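Side-chain contacts in citrate synthase (Pyrobaculum aerophilum, PDB 2IBP), which probably catalyses the condensation of oxaloacetate with acetyl-CoA and water to give citrate and CoA, a step of the tricarboxylic acid cycle: residues Val6-Thr11 with Pro21-Leu26; His214-Ser219 with Val376-Glu381; Ser37-Asp40 with Ile45-Tyr48; Thr220-Val225 with Val237-Ala242. One frame throughout, in Å; residues are numbered along the deposited sequence.

Contact 1: residues Val6-Thr11 with Pro21-Leu26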
loop_
_atom_site.group_PDB
_atom_site.type_symbol
_atom_site.label_atom_id
_atom_site.label_comp_id
_atom_site.label_asym_id
_atom_site.label_seq_id
_atom_site.Cartn_x
_atom_site.Cartn_y
_atom_site.Cartn_z
ATOM N N VAL A 6 12.171 24.874 2.411
ATOM C CA VAL A 6 13.039 24.035 1.586
ATOM C C VAL A 6 12.732 24.240 0.108
ATOM O O VAL A 6 11.567 24.274 -0.295
ATOM C CB VAL A 6 12.804 22.546 1.917
ATOM C CG1 VAL A 6 13.706 21.652 1.067
ATOM C CG2 VAL A 6 13.009 22.296 3.402
ATOM N N GLN A 7 13.779 24.381 -0.700
ATOM C CA GLN A 7 13.611 24.541 -2.140
ATOM C C GLN A 7 13.430 23.159 -2.757
ATOM O O GLN A 7 14.324 22.318 -2.676
ATOM C CB GLN A 7 14.839 25.225 -2.761
ATOM C CG GLN A 7 15.099 26.646 -2.262
ATOM C CD GLN A 7 13.994 27.617 -2.637
ATOM O OE1 GLN A 7 13.256 27.400 -3.598
ATOM N NE2 GLN A 7 13.883 28.705 -1.886
ATOM N N VAL A 8 12.267 22.928 -3.362
ATOM C CA VAL A 8 11.959 21.640 -3.991
ATOM C C VAL A 8 11.743 21.841 -5.484
ATOM O O VAL A 8 10.842 22.574 -5.889
ATOM C CB VAL A 8 10.683 21.020 -3.378
ATOM C CG1 VAL A 8 10.267 19.761 -4.119
ATOM C CG2 VAL A 8 10.881 20.750 -1.897
ATOM N N LYS A 9 12.569 21.190 -6.298
ATOM C CA LYS A 9 12.467 21.296 -7.748
ATOM C C LYS A 9 11.493 20.255 -8.269
ATOM O O LYS A 9 11.398 19.156 -7.726
ATOM C CB LYS A 9 13.836 21.114 -8.404
ATOM C CG LYS A 9 14.833 22.205 -8.047
ATOM C CD LYS A 9 16.181 21.980 -8.716
ATOM C CE LYS A 9 17.150 23.108 -8.388
ATOM N NZ LYS A 9 18.477 22.921 -9.040
ATOM N N THR A 10 10.736 20.619 -9.300
ATOM C CA THR A 10 9.748 19.703 -9.859
ATOM C C THR A 10 9.365 20.085 -11.280
ATOM O O THR A 10 9.401 21.255 -11.656
ATOM C CB THR A 10 8.470 19.665 -8.980
ATOM O OG1 THR A 10 7.516 18.747 -9.532
ATOM C CG2 THR A 10 7.832 21.059 -8.887
ATOM N N THR A 11 9.026 19.075 -12.071
ATOM C CA THR A 11 8.580 19.279 -13.439
ATOM C C THR A 11 7.069 19.092 -13.496
ATOM O O THR A 11 6.479 19.144 -14.569
ATOM C CB THR A 11 9.232 18.266 -14.406
ATOM O OG1 THR A 11 8.841 16.936 -14.041
ATOM C CG2 THR A 11 10.749 18.382 -14.367
ATOM N N PRO A 21 2.267 25.529 -1.269
ATOM C CA PRO A 21 2.215 24.883 -2.582
ATOM C C PRO A 21 2.000 23.369 -2.532
ATOM O O PRO A 21 2.584 22.675 -1.694
ATOM C CB PRO A 21 3.585 25.199 -3.179
ATOM C CG PRO A 21 4.475 25.380 -1.997
ATOM C CD PRO A 21 3.627 25.974 -0.916
ATOM N N ILE A 22 1.153 22.872 -3.423
ATOM C CA ILE A 22 0.917 21.429 -3.529
ATOM C C ILE A 22 1.583 20.928 -4.809
ATOM O O ILE A 22 1.245 21.389 -5.888
ATOM C CB ILE A 22 -0.590 21.103 -3.597
ATOM C CG1 ILE A 22 -1.295 21.520 -2.308
ATOM C CG2 ILE A 22 -0.790 19.597 -3.857
ATOM C CD1 ILE A 22 -2.802 21.557 -2.427
ATOM N N ILE A 23 2.567 20.025 -4.697
ATOM C CA ILE A 23 3.201 19.456 -5.894
ATOM C C ILE A 23 2.360 18.232 -6.237
ATOM O O ILE A 23 2.435 17.208 -5.578
ATOM C CB ILE A 23 4.705 19.073 -5.709
ATOM C CG1 ILE A 23 5.539 20.328 -5.406
ATOM C CG2 ILE A 23 5.232 18.409 -6.992
ATOM C CD1 ILE A 23 7.048 20.073 -5.268
ATOM N N HIS A 24 1.546 18.375 -7.265
ATOM C CA HIS A 24 0.583 17.359 -7.647
ATOM C C HIS A 24 1.270 16.073 -8.034
ATOM O O HIS A 24 2.146 16.063 -8.896
ATOM C CB HIS A 24 -0.260 17.911 -8.791
ATOM C CG HIS A 24 -1.530 17.169 -9.028
ATOM N ND1 HIS A 24 -2.334 16.733 -7.997
ATOM C CD2 HIS A 24 -2.236 16.969 -10.167
ATOM C CE1 HIS A 24 -3.429 16.189 -8.500
ATOM N NE2 HIS A 24 -3.407 16.346 -9.813
ATOM N N GLY A 25 0.892 14.988 -7.370
ATOM C CA GLY A 25 1.524 13.689 -7.599
ATOM C C GLY A 25 2.946 13.627 -7.055
ATOM O O GLY A 25 3.659 12.657 -7.306
ATOM N N LEU A 26 3.367 14.647 -6.309
ATOM C CA LEU A 26 4.738 14.704 -5.780
ATOM C C LEU A 26 5.763 14.413 -6.892
ATOM O O LEU A 26 6.810 13.795 -6.663
ATOM C CB LEU A 26 4.896 13.727 -4.600
ATOM C CG LEU A 26 4.015 14.021 -3.381
ATOM C CD1 LEU A 26 4.125 12.921 -2.345
ATOM C CD2 LEU A 26 4.362 15.384 -2.787
#
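Thr-10 OG1, resting against Ile-23 CG2 at 3.4 Å, is gripped by two backbone groups nearby. It hydrogen-bonds to the carbonyl of Glu-27 and to the amide of Gly-12. The hydroxyl lies anti to the backbone N of its own residue (chi1 -179°), and the methyl points into the apolar side of the contact. There the Thr-10 and Ile-23 side chains meet tip to tip. Thr-10 CG2 reaches Ile-23 CD1 at 3.8 Å. The buried hydroxyl is therefore satisfied by main-chain groups, while its flank packs on a methyl.

Ile-23 is the hub of the contact. Its CG2 methyl lies against Thr-10, and its extended CG1-CD1 branch (chi2 -177°) runs on to Val-8. Val-8 CG1 comes within 3.4 Å of Ile-23 CD1, which is tight for two methyls. Ile-23 also opens a type II beta turn. Leu-26 N binds Ile-23 O at 2.8 Å, with Gly-25 at positive phi.

No hydrogen bond joins the two segments. The packing is mostly apolar, between two different sheets. Strand 22-23 pairs with strand 14-15. Strand 4-10 pairs antiparallel with a strand of the second subunit, so that sheet crosses the dimer interface. Ile-23 also touches Val-29 beyond the turn, and Leu-26 touches Phe-221 of helix 218-227.

Contact 2: residues His214-Ser219 with Val376-Glu381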
loop_
_atom_site.group_PDB
_atom_site.type_symbol
_atom_site.label_atom_id
_atom_site.label_comp_id
_atom_site.label_asym_id
_atom_site.label_seq_id
_atom_site.Cartn_x
_atom_site.Cartn_y
_atom_site.Cartn_z
ATOM N N HIS A 214 13.438 0.088 -11.528
ATOM C CA HIS A 214 13.390 1.205 -12.437
ATOM C C HIS A 214 12.985 2.441 -11.662
ATOM O O HIS A 214 11.833 2.852 -11.700
ATOM C CB HIS A 214 12.442 0.886 -13.596
ATOM C CG HIS A 214 12.837 1.516 -14.899
ATOM N ND1 HIS A 214 12.088 2.497 -15.512
ATOM C CD2 HIS A 214 13.945 1.358 -15.665
ATOM C CE1 HIS A 214 12.684 2.864 -16.636
ATOM N NE2 HIS A 214 13.801 2.174 -16.762
ATOM N N GLU A 215 13.938 2.920 -10.864
ATOM C CA GLU A 215 13.749 4.074 -10.000
ATOM C C GLU A 215 12.545 3.922 -9.067
ATOM O O GLU A 215 12.427 2.877 -8.436
ATOM C CB GLU A 215 13.814 5.378 -10.790
ATOM C CG GLU A 215 15.233 5.540 -11.380
ATOM C CD GLU A 215 15.486 6.839 -12.114
ATOM O OE1 GLU A 215 14.527 7.533 -12.528
ATOM O OE2 GLU A 215 16.679 7.126 -12.330
ATOM N N VAL A 216 11.709 4.953 -8.909
ATOM C CA VAL A 216 10.670 4.900 -7.880
ATOM C C VAL A 216 9.252 5.201 -8.364
ATOM O O VAL A 216 8.696 6.288 -8.096
ATOM C CB VAL A 216 11.000 5.837 -6.683
ATOM C CG1 VAL A 216 10.081 5.499 -5.504
ATOM C CG2 VAL A 216 12.447 5.680 -6.257
ATOM N N PRO A 217 8.664 4.249 -9.103
ATOM C CA PRO A 217 7.279 4.386 -9.524
ATOM C C PRO A 217 6.336 4.186 -8.344
ATOM O O PRO A 217 6.772 3.853 -7.227
ATOM C CB PRO A 217 7.104 3.277 -10.560
ATOM C CG PRO A 217 8.126 2.268 -10.212
ATOM C CD PRO A 217 9.269 2.985 -9.563
ATOM N N ALA A 218 5.045 4.303 -8.604
ATOM C CA ALA A 218 4.064 4.257 -7.533
ATOM C C ALA A 218 4.104 2.979 -6.705
ATOM O O ALA A 218 3.911 3.027 -5.492
ATOM C CB ALA A 218 2.658 4.504 -8.085
ATOM N N SER A 219 4.416 1.841 -7.324
ATOM C CA SER A 219 4.441 0.585 -6.582
ATOM C C SER A 219 5.616 0.592 -5.591
ATOM O O SER A 219 5.475 0.277 -4.411
ATOM C CB SER A 219 4.509 -0.611 -7.524
ATOM O OG SER A 219 5.625 -0.521 -8.368
ATOM N N VAL A 376 11.912 -4.941 -2.523
ATOM C CA VAL A 376 12.528 -5.316 -1.240
ATOM C C VAL A 376 13.872 -4.593 -1.027
ATOM O O VAL A 376 14.162 -4.120 0.085
ATOM C CB VAL A 376 12.592 -6.832 -1.003
ATOM C CG1 VAL A 376 11.187 -7.413 -1.014
ATOM C CG2 VAL A 376 13.478 -7.521 -2.057
ATOM N N ALA A 377 14.666 -4.447 -2.082
ATOM C CA ALA A 377 15.943 -3.724 -1.970
ATOM C C ALA A 377 15.680 -2.283 -1.549
ATOM O O ALA A 377 16.409 -1.701 -0.742
ATOM C CB ALA A 377 16.708 -3.747 -3.295
ATOM N N HIS A 378 14.654 -1.677 -2.146
ATOM C CA HIS A 378 14.318 -0.288 -1.836
ATOM C C HIS A 378 13.867 -0.131 -0.395
ATOM O O HIS A 378 14.273 0.801 0.266
ATOM C CB HIS A 378 13.262 0.253 -2.781
ATOM C CG HIS A 378 13.818 0.821 -4.044
ATOM N ND1 HIS A 378 14.298 2.111 -4.132
ATOM C CD2 HIS A 378 13.916 0.299 -5.290
ATOM C CE1 HIS A 378 14.701 2.345 -5.366
ATOM N NE2 HIS A 378 14.497 1.257 -6.085
ATOM N N VAL A 379 13.075 -1.083 0.088
ATOM C CA VAL A 379 12.627 -1.063 1.485
ATOM C C VAL A 379 13.822 -1.156 2.428
ATOM O O VAL A 379 13.982 -0.332 3.334
ATOM C CB VAL A 379 11.629 -2.174 1.797
ATOM C CG1 VAL A 379 11.451 -2.331 3.323
ATOM C CG2 VAL A 379 10.301 -1.857 1.102
ATOM N N LEU A 380 14.684 -2.140 2.194
ATOM C CA LEU A 380 15.851 -2.318 3.046
ATOM C C LEU A 380 16.733 -1.083 3.025
ATOM O O LEU A 380 17.270 -0.683 4.062
ATOM C CB LEU A 380 16.623 -3.568 2.662
ATOM C CG LEU A 380 15.804 -4.849 2.840
ATOM C CD1 LEU A 380 16.579 -6.056 2.356
ATOM C CD2 LEU A 380 15.334 -5.056 4.263
ATOM N N GLU A 381 16.874 -0.466 1.862
ATOM C CA GLU A 381 17.648 0.751 1.758
ATOM C C GLU A 381 17.039 1.868 2.606
ATOM O O GLU A 381 17.735 2.541 3.355
ATOM C CB GLU A 381 17.758 1.193 0.306
ATOM C CG GLU A 381 18.593 2.426 0.112
ATOM C CD GLU A 381 18.769 2.758 -1.339
ATOM O OE1 GLU A 381 17.753 3.091 -1.989
ATOM O OE2 GLU A 381 19.927 2.699 -1.822
#
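Val-216 and His-378 have the nearest CA atoms, 8.8 Å apart, where the loop that enters helix 218-227 passes a turn of helix 363-382. His-378 spans the gap. Its first torsion (chi1 -87°) sends the imidazole toward the loop. The ring meets Val-216 CG2 obliquely, with CE1 as the nearest atom at 4.1 Å. The carbonyl of Glu-215 approaches the same end of the ring. Its O lies 3.5 Å from His-378 NE2, close but with no hydrogen bond.

The nitrogens of His-378 have other partners. NE2 binds the carboxylate of Asp-213, just before the loop, and ND1 binds Lys-32 NZ. Bonds at both nitrogens fix the rotation of the ring. Glu-215 CB points away from the helix, and OE2 accepts from the amide of Ile-39. The amide of Glu-215 itself binds Ser-37 OG. Pro-217 then serves as N-cap residue of helix 218-227.

The Glu-215 side chain is about 8 Å from that of His-289, a predicted active-site residue. Here a helix histidine packs against the loop leading into helix 218-227, near the predicted active site of the mainly helical citrate synthase fold.

Contact 3: residues Ser37-Asp40 with Ile45-Tyr48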
loop_
_atom_site.group_PDB
_atom_site.type_symbol
_atom_site.label_atom_id
_atom_site.label_comp_id
_atom_site.label_asym_id
_atom_site.label_seq_id
_atom_site.Cartn_x
_atom_site.Cartn_y
_atom_site.Cartn_z
ATOM N N SER A 37 19.324 1.791 -8.533
ATOM C CA SER A 37 19.316 1.899 -9.987
ATOM C C SER A 37 19.327 3.353 -10.406
ATOM O O SER A 37 18.991 4.244 -9.624
ATOM C CB SER A 37 18.100 1.192 -10.598
ATOM O OG SER A 37 16.884 1.829 -10.188
ATOM N N ASP A 38 19.719 3.586 -11.648
ATOM C CA ASP A 38 19.782 4.929 -12.176
ATOM C C ASP A 38 19.465 4.877 -13.638
ATOM O O ASP A 38 19.800 3.906 -14.305
ATOM C CB ASP A 38 21.183 5.514 -12.005
ATOM C CG ASP A 38 21.227 7.018 -12.248
ATOM O OD1 ASP A 38 20.209 7.700 -11.992
ATOM O OD2 ASP A 38 22.277 7.529 -12.688
ATOM N N ILE A 39 18.800 5.922 -14.116
ATOM C CA ILE A 39 18.480 6.036 -15.526
ATOM C C ILE A 39 19.005 7.342 -16.067
ATOM O O ILE A 39 18.829 8.394 -15.434
ATOM C CB ILE A 39 16.973 6.071 -15.761
ATOM C CG1 ILE A 39 16.310 4.781 -15.289
ATOM C CG2 ILE A 39 16.667 6.314 -17.243
ATOM C CD1 ILE A 39 14.811 4.914 -15.158
ATOM N N ASP A 40 19.712 7.262 -17.187
ATOM C CA ASP A 40 20.079 8.455 -17.943
ATOM C C ASP A 40 19.101 8.457 -19.116
ATOM O O ASP A 40 19.274 7.716 -20.083
ATOM C CB ASP A 40 21.513 8.433 -18.436
ATOM C CG ASP A 40 21.882 9.698 -19.200
ATOM O OD1 ASP A 40 20.990 10.300 -19.840
ATOM O OD2 ASP A 40 23.063 10.105 -19.139
ATOM N N ILE A 45 20.319 4.997 -20.956
ATOM C CA ILE A 45 21.152 4.074 -20.202
ATOM C C ILE A 45 20.476 3.776 -18.869
ATOM O O ILE A 45 19.916 4.668 -18.220
ATOM C CB ILE A 45 22.540 4.691 -19.903
ATOM C CG1 ILE A 45 23.232 5.130 -21.196
ATOM C CG2 ILE A 45 23.418 3.693 -19.169
ATOM C CD1 ILE A 45 24.488 5.954 -20.954
ATOM N N LEU A 46 20.534 2.512 -18.475
ATOM C CA LEU A 46 19.990 2.059 -17.209
ATOM C C LEU A 46 21.093 1.305 -16.491
ATOM O O LEU A 46 21.774 0.481 -17.108
ATOM C CB LEU A 46 18.823 1.103 -17.457
ATOM C CG LEU A 46 18.251 0.362 -16.253
ATOM C CD1 LEU A 46 17.716 1.321 -15.151
ATOM C CD2 LEU A 46 17.171 -0.597 -16.701
ATOM N N TRP A 47 21.296 1.621 -15.215
ATOM C CA TRP A 47 22.264 0.890 -14.384
ATOM C C TRP A 47 21.578 0.263 -13.185
ATOM O O TRP A 47 20.675 0.863 -12.603
ATOM C CB TRP A 47 23.330 1.814 -13.789
ATOM C CG TRP A 47 24.261 2.498 -14.739
ATOM C CD1 TRP A 47 25.525 2.100 -15.082
ATOM C CD2 TRP A 47 24.058 3.760 -15.367
ATOM N NE1 TRP A 47 26.090 3.010 -15.936
ATOM C CE2 TRP A 47 25.222 4.057 -16.102
ATOM C CE3 TRP A 47 22.989 4.663 -15.404
ATOM C CZ2 TRP A 47 25.361 5.237 -16.844
ATOM C CZ3 TRP A 47 23.138 5.841 -16.123
ATOM C CH2 TRP A 47 24.308 6.105 -16.850
ATOM N N TYR A 48 22.042 -0.926 -12.797
ATOM C CA TYR A 48 21.662 -1.534 -11.532
ATOM C C TYR A 48 22.936 -1.601 -10.692
ATOM O O TYR A 48 23.898 -2.267 -11.078
ATOM C CB TYR A 48 21.168 -2.960 -11.668
ATOM C CG TYR A 48 19.905 -3.164 -12.445
ATOM C CD1 TYR A 48 18.938 -2.184 -12.524
ATOM C CD2 TYR A 48 19.588 -4.418 -12.899
ATOM C CE1 TYR A 48 17.738 -2.422 -13.188
ATOM C CE2 TYR A 48 18.373 -4.678 -13.503
ATOM C CZ TYR A 48 17.456 -3.674 -13.636
ATOM O OH TYR A 48 16.247 -3.902 -14.256
#
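Ser-37 pairs with Tyr-48 without backbone hydrogen bonds between them. Its CB lies at the edge of the tyrosine ring, 4.0 Å from CD1. The hydroxyl bonds to Asp-213.

Asp-38 and Trp-47 form a hydrogen-bonded pair. Trp-47 N reaches Asp-38 O at 2.9 Å and almost straight (172°), and Asp-38 N reaches Trp-47 O at 3.0 Å. Asp-38 CG lies anti to the backbone N (chi1 -167°), which lays the carboxylate alongside the indole, pointing the same way, with the two planes only 20° apart. Asp-38 OD2 is 3.9 Å from Trp-47 CZ3. OD2 binds His-399 of the second subunit, and Trp-47 NE1 binds Asp-400 of the second subunit.

Ile-39 points to the other face, with Ser-37, Leu-46 and Tyr-48. Its CG1 packs on Leu-46 CD1 at 3.7 Å. Its side chain is about 6 Å from that of predicted active-site His-289.

Asp-40 N binds Ile-45 O at 2.8 Å, and the return bond from Ile-45 N closes the hairpin's four-residue loop. Asp-40 CB sits at the indole edge, 3.8 Å from Trp-47 CZ3. Ile-45 CG2 lies over one indole face, toward its rim. Asp-40 OD1 takes the amide of Lys-43.

This antiparallel hairpin is extended by strand 51-52 beside strand 45-48. Leu-46 and Tyr-48 pack on helix 53-59, Leu-46 also touches the start of helix 297-313, and the Asp-38/Trp-47 face meets the second subunit.

Contact 4: residues Thr220-Val225 with Val237-Ala242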
loop_
_atom_site.group_PDB
_atom_site.type_symbol
_atom_site.label_atom_id
_atom_site.label_comp_id
_atom_site.label_asym_id
_atom_site.label_seq_id
_atom_site.Cartn_x
_atom_site.Cartn_y
_atom_site.Cartn_z
ATOM N N THR A 220 6.774 1.018 -6.069
ATOM C CA THR A 220 7.952 1.130 -5.206
ATOM C C THR A 220 7.712 2.171 -4.101
ATOM O O THR A 220 8.107 1.982 -2.958
ATOM C CB THR A 220 9.172 1.467 -6.036
ATOM O OG1 THR A 220 9.324 0.462 -7.050
ATOM C CG2 THR A 220 10.429 1.536 -5.201
ATOM N N PHE A 221 7.010 3.244 -4.449
ATOM C CA PHE A 221 6.670 4.259 -3.460
ATOM C C PHE A 221 5.725 3.708 -2.402
ATOM O O PHE A 221 5.923 3.958 -1.198
ATOM C CB PHE A 221 6.074 5.475 -4.152
ATOM C CG PHE A 221 5.880 6.656 -3.256
ATOM C CD1 PHE A 221 6.829 6.992 -2.311
ATOM C CD2 PHE A 221 4.842 7.543 -3.499
ATOM C CE1 PHE A 221 6.678 8.105 -1.536
ATOM C CE2 PHE A 221 4.698 8.675 -2.725
ATOM C CZ PHE A 221 5.625 8.951 -1.758
ATOM N N ALA A 222 4.712 2.948 -2.840
ATOM C CA ALA A 222 3.751 2.325 -1.917
ATOM C C ALA A 222 4.506 1.457 -0.911
ATOM O O ALA A 222 4.223 1.489 0.284
ATOM C CB ALA A 222 2.737 1.483 -2.658
ATOM N N ALA A 223 5.469 0.684 -1.401
ATOM C CA ALA A 223 6.293 -0.151 -0.522
ATOM C C ALA A 223 7.034 0.718 0.498
ATOM O O ALA A 223 7.139 0.336 1.675
ATOM C CB ALA A 223 7.286 -0.957 -1.347
ATOM N N HIS A 224 7.544 1.878 0.067
ATOM C CA HIS A 224 8.220 2.798 0.994
ATOM C C HIS A 224 7.276 3.304 2.058
ATOM O O HIS A 224 7.645 3.433 3.213
ATOM C CB HIS A 224 8.785 4.025 0.290
ATOM C CG HIS A 224 10.103 3.799 -0.382
ATOM N ND1 HIS A 224 10.207 3.289 -1.658
ATOM C CD2 HIS A 224 11.364 4.084 0.017
ATOM C CE1 HIS A 224 11.483 3.275 -2.014
ATOM N NE2 HIS A 224 12.206 3.738 -1.008
ATOM N N VAL A 225 6.084 3.699 1.645
ATOM C CA VAL A 225 5.142 4.287 2.606
ATOM C C VAL A 225 4.770 3.268 3.685
ATOM O O VAL A 225 4.750 3.577 4.873
ATOM C CB VAL A 225 3.897 4.838 1.896
ATOM C CG1 VAL A 225 2.854 5.307 2.928
ATOM C CG2 VAL A 225 4.294 5.994 0.998
ATOM N N VAL A 237 5.336 -5.428 0.256
ATOM C CA VAL A 237 5.236 -5.975 -1.088
ATOM C C VAL A 237 3.770 -6.105 -1.516
ATOM O O VAL A 237 3.427 -5.762 -2.655
ATOM C CB VAL A 237 6.018 -7.293 -1.241
ATOM C CG1 VAL A 237 5.674 -7.976 -2.573
ATOM C CG2 VAL A 237 7.497 -7.006 -1.155
ATOM N N ALA A 238 2.900 -6.518 -0.599
ATOM C CA ALA A 238 1.474 -6.625 -0.913
ATOM C C ALA A 238 0.949 -5.245 -1.347
ATOM O O ALA A 238 0.209 -5.142 -2.328
ATOM C CB ALA A 238 0.691 -7.161 0.280
ATOM N N ALA A 239 1.379 -4.186 -0.653
ATOM C CA ALA A 239 0.993 -2.818 -1.003
ATOM C C ALA A 239 1.548 -2.407 -2.367
ATOM O O ALA A 239 0.865 -1.775 -3.140
ATOM C CB ALA A 239 1.438 -1.822 0.076
ATOM N N ALA A 240 2.803 -2.754 -2.646
ATOM C CA ALA A 240 3.400 -2.477 -3.952
ATOM C C ALA A 240 2.568 -3.120 -5.070
ATOM O O ALA A 240 2.286 -2.493 -6.093
ATOM C CB ALA A 240 4.815 -3.005 -3.993
ATOM N N ILE A 241 2.156 -4.367 -4.846
ATOM C CA ILE A 241 1.296 -5.107 -5.787
ATOM C C ILE A 241 -0.040 -4.405 -5.965
ATOM O O ILE A 241 -0.552 -4.303 -7.072
ATOM C CB ILE A 241 1.123 -6.551 -5.320
ATOM C CG1 ILE A 241 2.471 -7.275 -5.411
ATOM C CG2 ILE A 241 0.053 -7.287 -6.133
ATOM C CD1 ILE A 241 2.500 -8.626 -4.700
ATOM N N ALA A 242 -0.612 -3.947 -4.858
ATOM C CA ALA A 242 -1.877 -3.204 -4.909
ATOM C C ALA A 242 -1.737 -2.009 -5.841
ATOM O O ALA A 242 -2.611 -1.719 -6.660
ATOM C CB ALA A 242 -2.258 -2.755 -3.510
#
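Ala-239 is the first residue of 237-242 to touch the partner helix. Its CB points toward helix 218-227 and lies 4.5 Å from Ala-222 CB. Its carbonyl is nearer still, with O 3.8 Å from Ala-222 CB. The Ala-222 methyl therefore rests on the backbone of helix 233-244, and also touches Ala-240 CA.

Ala-240 comes next. Its CB meets Ala-223 CB at 4.2 Å, and the two CA atoms are only 5.1 Å apart. With methyls as the only side chains at the crossing, the axes approach to 7.4 Å, at 144° between their directions. Helices 218-227 and 233-244 thus form a close, roughly antiparallel helical hairpin. It probably belongs to the sandwich of antiparallel helices through which citrate synthase subunits dimerise. Phe-221 meets Phe-221 of the second subunit, and Ala-222 touches Val-225 of the second subunit.

Within helix 218-227, His-224 (chi1 -81°) swings ND1 back to donate to Thr-220 O, at 2.8 Å and from above the carbonyl plane. His-224 N reaches the same oxygen from the opposite face. His-224 NE2 binds Lys-32, so both ring nitrogens are held.

Ile-241 CB points away from helix 218-227, and the side chain packs on helix 109-123, at Met-110, Glu-114 and Val-117. Ala-242 follows, its carbonyl accepting a hydrogen bond from Ser-231 OG of the second subunit.

In the fold
Along the chain contact 1 comes first, then contact 3. Contact 2 joins residues far apart in sequence, and contact 4 falls between its two segments. Contacts 2 and 4 share helix 218-227, and their centres are 8 Å apart. Contact 3 is 14 Å from contact 2, centre to centre, and touches it through Glu-215 and His-214, so the hairpin is tied to the helical core near the predicted active site. Contact 1 lies at the periphery, about 20 Å or more from the other centres, and touches contact 4 through Leu-26 and Phe-221. All four touch the second subunit, in a catenane dimer: the Cys-19 to Cys-394 disulfide closes each chain, and the two are interlinked.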